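Local atomic coordinates of archaeal actin homolog (Thermoplasma acidophilum, PDB entry 2FSJ), a protein that binds ATP and polymerises, in the presence of nucleoside triphosphates and best with ATP, into bundled helical actin-like filaments. Residues A[45-49]-A[102-107]; A[120-126]-A[161-167]. One frame throughout, in Å; residues are numbered along the deposited sequence.

Contact 1: A[45-49]-A[102-107]; sequences FPSRW and PLIAAA
Trp-49 lays one face of its indole against the ring of Pro-102. The touching atom is CG of Pro-102, which sits over the six-membered ring of Trp-49 at 3.6 Å from its centroid and 18° off the normal. This is a CH-pi contact. Its shortest approach is CG of Pro-102 to CE2 of Trp-49, at 3.4 Å. The first torsion of Trp-49 (chi1 58°) sets CG between the backbone N and the carbonyl carbon, and from there the indole reaches across Pro-102. NE1 is held by the carbonyl of Glu-99, which probably helps to fix the rotation of the ring.

Leu-103 fills the middle. Its two methyls go to different partners. CD1 of Leu-103 meets CB of Ser-47 at 3.7 Å. CD2 of Leu-103 lies 3.7 Å from the backbone N of Arg-48 and also reaches CD1 of the Trp-49 ring, at 3.9 Å. The segment 102-107 belongs to helix 101-111, which packs on the mixed sheet of the N-terminal half of this actin-like fold. The segment 45-49 lies on strand 42-52 of that sheet, and Ser-47 is the centre of an inverse gamma turn there.

Phe-45 closes the other end. Its chi1 of 55° repeats that of Trp-49, and its ring points CZ at the helix. The carbonyl O of Leu-103 lies at the ring edge, in the plane, 3.8 Å from CZ of Phe-45. The N of Ala-107 is also near that edge. CB of Ala-106 comes to CZ of Phe-45 obliquely, at 4.0 Å. No hydrogen bond joins the two segments. The polar ends turn to other partners: Ser-47 OG bonds to Gly-29 O and to OG1 of Thr-33, an ATP-binding residue, and Arg-48 forms a salt bridge with Asp-248.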
loop_
_atom_site.group_PDB
_atom_site.type_symbol
_atom_site.label_atom_id
_atom_site.label_comp_id
_atom_site.label_asym_id
_atom_site.label_seq_id
_atom_site.Cartn_x
_atom_site.Cartn_y
_atom_site.Cartn_z
ATOM N N PHE A 45 5.047 8.051 2.229
ATOM C CA PHE A 45 4.246 9.231 2.448
ATOM C C PHE A 45 2.827 8.947 2.008
ATOM O O PHE A 45 2.615 8.091 1.164
ATOM C CB PHE A 45 4.806 10.479 1.706
ATOM C CG PHE A 45 5.002 10.277 0.182
ATOM C CD1 PHE A 45 3.990 10.426 -0.694
ATOM C CD2 PHE A 45 6.259 9.988 -0.304
ATOM C CE1 PHE A 45 4.183 10.282 -2.053
ATOM C CE2 PHE A 45 6.465 9.775 -1.644
ATOM C CZ PHE A 45 5.419 9.923 -2.524
ATOM N N PRO A 46 1.846 9.657 2.570
ATOM C CA PRO A 46 0.451 9.459 2.194
ATOM C C PRO A 46 0.170 9.624 0.701
ATOM O O PRO A 46 0.701 10.560 0.077
ATOM C CB PRO A 46 -0.323 10.516 3.046
ATOM C CG PRO A 46 0.597 10.854 4.195
ATOM C CD PRO A 46 1.999 10.673 3.625
ATOM N N SER A 47 -0.645 8.727 0.142
ATOM C CA SER A 47 -1.045 8.764 -1.271
ATOM C C SER A 47 -2.112 9.830 -1.520
ATOM O O SER A 47 -3.231 9.534 -1.861
ATOM C CB SER A 47 -1.566 7.390 -1.756
ATOM O OG SER A 47 -0.509 6.485 -1.787
ATOM N N ARG A 48 -1.713 11.082 -1.391
ATOM C CA ARG A 48 -2.592 12.249 -1.467
ATOM C C ARG A 48 -1.877 13.361 -2.192
ATOM O O ARG A 48 -0.699 13.578 -1.942
ATOM C CB ARG A 48 -2.855 12.789 -0.068
ATOM C CG ARG A 48 -3.352 11.802 0.896
ATOM C CD ARG A 48 -3.730 12.418 2.263
ATOM N NE ARG A 48 -4.385 11.392 3.071
ATOM C CZ ARG A 48 -5.010 11.609 4.224
ATOM N NH1 ARG A 48 -5.089 12.830 4.752
ATOM N NH2 ARG A 48 -5.554 10.573 4.858
ATOM N N TRP A 49 -2.585 14.073 -3.061
ATOM C CA TRP A 49 -2.030 15.281 -3.677
ATOM C C TRP A 49 -3.127 16.281 -3.952
ATOM O O TRP A 49 -4.337 15.912 -3.991
ATOM C CB TRP A 49 -1.221 14.986 -4.936
ATOM C CG TRP A 49 -1.932 14.279 -6.043
ATOM C CD1 TRP A 49 -2.088 12.927 -6.191
ATOM C CD2 TRP A 49 -2.523 14.881 -7.200
ATOM N NE1 TRP A 49 -2.751 12.657 -7.364
ATOM C CE2 TRP A 49 -3.026 13.842 -8.004
ATOM C CE3 TRP A 49 -2.681 16.210 -7.643
ATOM C CZ2 TRP A 49 -3.692 14.078 -9.221
ATOM C CZ3 TRP A 49 -3.323 16.447 -8.836
ATOM C CH2 TRP A 49 -3.824 15.388 -9.631
ATOM N N PRO A 102 1.121 11.964 -10.265
ATOM C CA PRO A 102 1.836 12.902 -9.373
ATOM C C PRO A 102 2.557 12.197 -8.215
ATOM O O PRO A 102 3.582 12.671 -7.741
ATOM C CB PRO A 102 0.748 13.844 -8.900
ATOM C CG PRO A 102 -0.255 13.825 -10.005
ATOM C CD PRO A 102 -0.321 12.315 -10.411
ATOM N N LEU A 103 2.012 11.061 -7.744
ATOM C CA LEU A 103 2.622 10.321 -6.640
ATOM C C LEU A 103 3.904 9.615 -7.074
ATOM O O LEU A 103 4.875 9.513 -6.302
ATOM C CB LEU A 103 1.622 9.297 -6.056
ATOM C CG LEU A 103 0.331 9.924 -5.482
ATOM C CD1 LEU A 103 -0.624 8.829 -5.062
ATOM C CD2 LEU A 103 0.603 10.887 -4.327
ATOM N N ILE A 104 3.906 9.110 -8.311
ATOM C CA ILE A 104 5.108 8.532 -8.911
ATOM C C ILE A 104 6.186 9.605 -9.070
ATOM O O ILE A 104 7.365 9.412 -8.676
ATOM C CB ILE A 104 4.761 7.871 -10.263
ATOM C CG1 ILE A 104 3.899 6.627 -10.035
ATOM C CG2 ILE A 104 6.033 7.449 -10.958
ATOM C CD1 ILE A 104 3.019 6.207 -11.204
ATOM N N ALA A 105 5.771 10.773 -9.545
ATOM C CA ALA A 105 6.725 11.897 -9.674
ATOM C C ALA A 105 7.284 12.276 -8.306
ATOM O O ALA A 105 8.461 12.510 -8.182
ATOM C CB ALA A 105 6.054 13.053 -10.292
ATOM N N ALA A 106 6.414 12.364 -7.313
ATOM C CA ALA A 106 6.815 12.717 -5.966
ATOM C C ALA A 106 7.760 11.666 -5.372
ATOM O O ALA A 106 8.747 12.012 -4.720
ATOM C CB ALA A 106 5.624 12.931 -5.104
ATOM N N ALA A 107 7.469 10.394 -5.617
ATOM C CA ALA A 107 8.351 9.296 -5.188
ATOM C C ALA A 107 9.764 9.431 -5.716
ATOM O O ALA A 107 10.729 9.280 -4.965
ATOM C CB ALA A 107 7.791 7.930 -5.603
#

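Contact 2: A[120-126]-A[161-167]; sequences VDLVIGS and FNITRLI
Strands 120-128 and 158-170 run side by side, parallel, in the actin-like N-terminal sheet, with a beta bulge at Thr-164. Up to Leu-122, paired with Ile-163, the register is regular. Val-123 then pairs with Arg-165, one residue further on. Asn-162 bonds through N to Val-120 O and through O to Leu-122 N. Past the bulge the ladder resumes with Ile-124 N to Arg-165 O, Ile-167 N to Ile-124 O and Ser-126 N to Ile-167 O.

Leu-122 O accepts twice from Thr-164. Thr-164 N comes nearly end-on to Leu-122 O, at 3.0 Å. Thr-164 OG1 bonds to Leu-122 O at 2.9 Å, from above the carbonyl plane. The chi1 of Thr-164 (64°) sets OG1 between the backbone N and the carbonyl carbon, turned to that oxygen. Arg-165 N, buried at the bulge, has no partner.

Asp-121 and Asn-162 lie side by side. Asn-162 ND2 donates to Asp-121 OD1 at 3.1 Å, from above the carboxylate, and the two planes stand 70° apart. A leucine in place of Asp-121 would probably leave the Asn-162 amide without this acceptor and freer to turn.

On the same face, CG2 of Val-123 lies over the Arg-165 guanidinium. The opposite face is apolar: Ile-124 CD1 meets Ile-163 CD1 at 3.7 Å. Strand 120-128 lies parallel between strands 22-28 and 158-170, as in the mixed sheet of the actin and Hsp70 nucleotide-binding fold.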
loop_
_atom_site.group_PDB
_atom_site.type_symbol
_atom_site.label_atom_id
_atom_site.label_comp_id
_atom_site.label_asym_id
_atom_site.label_seq_id
_atom_site.Cartn_x
_atom_site.Cartn_y
_atom_site.Cartn_z
ATOM N N VAL A 120 18.567 10.486 -15.294
ATOM C CA VAL A 120 18.817 9.150 -14.721
ATOM C C VAL A 120 18.021 8.022 -15.402
ATOM O O VAL A 120 16.792 8.101 -15.501
ATOM C CB VAL A 120 18.504 9.118 -13.193
ATOM C CG1 VAL A 120 18.781 7.745 -12.620
ATOM C CG2 VAL A 120 19.333 10.137 -12.446
ATOM N N ASP A 121 18.710 6.972 -15.863
ATOM C CA ASP A 121 18.041 5.781 -16.395
ATOM C C ASP A 121 17.608 4.877 -15.256
ATOM O O ASP A 121 18.465 4.438 -14.464
ATOM C CB ASP A 121 18.972 4.978 -17.295
ATOM C CG ASP A 121 19.208 5.638 -18.616
ATOM O OD1 ASP A 121 18.531 6.650 -18.916
ATOM O OD2 ASP A 121 20.052 5.185 -19.421
ATOM N N LEU A 122 16.304 4.587 -15.182
ATOM C CA LEU A 122 15.738 3.822 -14.080
ATOM C C LEU A 122 15.172 2.525 -14.533
ATOM O O LEU A 122 14.566 2.463 -15.590
ATOM C CB LEU A 122 14.517 4.583 -13.520
ATOM C CG LEU A 122 14.750 5.759 -12.631
ATOM C CD1 LEU A 122 13.381 6.291 -12.127
ATOM C CD2 LEU A 122 15.669 5.345 -11.478
ATOM N N VAL A 123 15.291 1.508 -13.697
ATOM C CA VAL A 123 14.414 0.352 -13.769
ATOM C C VAL A 123 13.556 0.425 -12.490
ATOM O O VAL A 123 14.114 0.504 -11.378
ATOM C CB VAL A 123 15.190 -0.954 -13.772
ATOM C CG1 VAL A 123 14.260 -2.135 -13.638
ATOM C CG2 VAL A 123 16.091 -1.090 -15.095
ATOM N N ILE A 124 12.242 0.402 -12.659
ATOM C CA ILE A 124 11.318 0.409 -11.513
ATOM C C ILE A 124 10.755 -1.011 -11.310
ATOM O O ILE A 124 10.243 -1.645 -12.255
ATOM C CB ILE A 124 10.163 1.420 -11.743
ATOM C CG1 ILE A 124 10.680 2.869 -11.844
ATOM C CG2 ILE A 124 9.108 1.286 -10.615
ATOM C CD1 ILE A 124 9.656 3.882 -12.413
ATOM N N GLY A 125 10.872 -1.527 -10.100
ATOM C CA GLY A 125 10.207 -2.744 -9.703
ATOM C C GLY A 125 8.934 -2.365 -8.906
ATOM O O GLY A 125 8.975 -1.615 -7.915
ATOM N N SER A 126 7.791 -2.813 -9.384
ATOM C CA SER A 126 6.516 -2.486 -8.733
ATOM C C SER A 126 5.563 -3.691 -8.793
ATOM O O SER A 126 5.943 -4.831 -9.083
ATOM C CB SER A 126 5.893 -1.224 -9.331
ATOM O OG SER A 126 4.881 -0.672 -8.469
ATOM N N PHE A 161 14.056 11.742 -15.295
ATOM C CA PHE A 161 14.113 10.284 -15.104
ATOM C C PHE A 161 13.642 9.597 -16.393
ATOM O O PHE A 161 12.546 9.899 -16.932
ATOM C CB PHE A 161 13.212 9.863 -13.907
ATOM C CG PHE A 161 13.464 10.651 -12.644
ATOM C CD1 PHE A 161 14.461 10.251 -11.726
ATOM C CD2 PHE A 161 12.739 11.796 -12.372
ATOM C CE1 PHE A 161 14.680 10.955 -10.558
ATOM C CE2 PHE A 161 12.965 12.529 -11.181
ATOM C CZ PHE A 161 13.972 12.112 -10.291
ATOM N N ASN A 162 14.475 8.698 -16.904
ATOM C CA ASN A 162 14.183 7.901 -18.085
ATOM C C ASN A 162 13.810 6.537 -17.620
ATOM O O ASN A 162 14.643 5.781 -17.063
ATOM C CB ASN A 162 15.376 7.784 -19.019
ATOM C CG ASN A 162 15.059 6.956 -20.305
ATOM O OD1 ASN A 162 13.897 6.844 -20.764
ATOM N ND2 ASN A 162 16.098 6.377 -20.882
ATOM N N ILE A 163 12.540 6.215 -17.760
ATOM C CA ILE A 163 12.082 4.946 -17.265
ATOM C C ILE A 163 12.355 3.962 -18.385
ATOM O O ILE A 163 11.658 4.009 -19.404
ATOM C CB ILE A 163 10.554 4.987 -16.931
ATOM C CG1 ILE A 163 10.241 6.170 -15.978
ATOM C CG2 ILE A 163 10.164 3.627 -16.431
ATOM C CD1 ILE A 163 8.844 6.148 -15.239
ATOM N N THR A 164 13.355 3.099 -18.207
ATOM C CA THR A 164 13.795 2.141 -19.251
ATOM C C THR A 164 13.058 0.827 -19.162
ATOM O O THR A 164 12.899 0.110 -20.172
ATOM C CB THR A 164 15.311 1.840 -19.213
ATOM O OG1 THR A 164 15.665 1.181 -17.991
ATOM C CG2 THR A 164 16.136 3.085 -19.231
ATOM N N ARG A 165 12.612 0.478 -17.957
ATOM C CA ARG A 165 11.966 -0.824 -17.778
ATOM C C ARG A 165 11.176 -0.820 -16.513
ATOM O O ARG A 165 11.608 -0.242 -15.535
ATOM C CB ARG A 165 12.995 -1.940 -17.707
ATOM C CG ARG A 165 12.410 -3.323 -17.726
ATOM C CD ARG A 165 13.327 -4.460 -18.235
ATOM N NE ARG A 165 14.738 -4.083 -18.294
ATOM C CZ ARG A 165 15.672 -4.448 -17.419
ATOM N NH1 ARG A 165 15.372 -5.222 -16.378
ATOM N NH2 ARG A 165 16.929 -4.030 -17.584
ATOM N N LEU A 166 10.003 -1.444 -16.580
ATOM C CA LEU A 166 9.147 -1.650 -15.445
ATOM C C LEU A 166 9.008 -3.152 -15.249
ATOM O O LEU A 166 8.519 -3.853 -16.159
ATOM C CB LEU A 166 7.803 -0.990 -15.743
ATOM C CG LEU A 166 6.737 -0.970 -14.683
ATOM C CD1 LEU A 166 7.202 -0.223 -13.425
ATOM C CD2 LEU A 166 5.451 -0.371 -15.259
ATOM N N ILE A 167 9.423 -3.651 -14.082
ATOM C CA ILE A 167 9.279 -5.039 -13.708
ATOM C C ILE A 167 8.145 -5.098 -12.660
ATOM O O ILE A 167 8.121 -4.300 -11.734
ATOM C CB ILE A 167 10.588 -5.584 -13.141
ATOM C CG1 ILE A 167 11.717 -5.554 -14.219
ATOM C CG2 ILE A 167 10.416 -7.014 -12.541
ATOM C CD1 ILE A 167 11.404 -6.351 -15.460
#

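From the N terminus, the chain forms strands 22-28, 32-36 and 42-52, then 74-77, before helix 101-111 returns to strand 42-52. That return is contact 1, and it closes a loop of 52 residues, mostly neither helix nor strand. Strand 120-128 is the next element after the helix and joins the sheet beside strand 22-28. Strand 158-170 then closes contact 2, over a loop of 34 residues holding helix 133-144 and strand 147-152. The two contacts stand in series, neither nested nor crossed. The centres of contacts 1 and 2 are about 17 Å apart. Contact 1 ties helix 101-111 to strand 42-52, and contact 2 joins strands 120-128 and 158-170; strands 32-36 and 22-28 lie between these parts of one sheet.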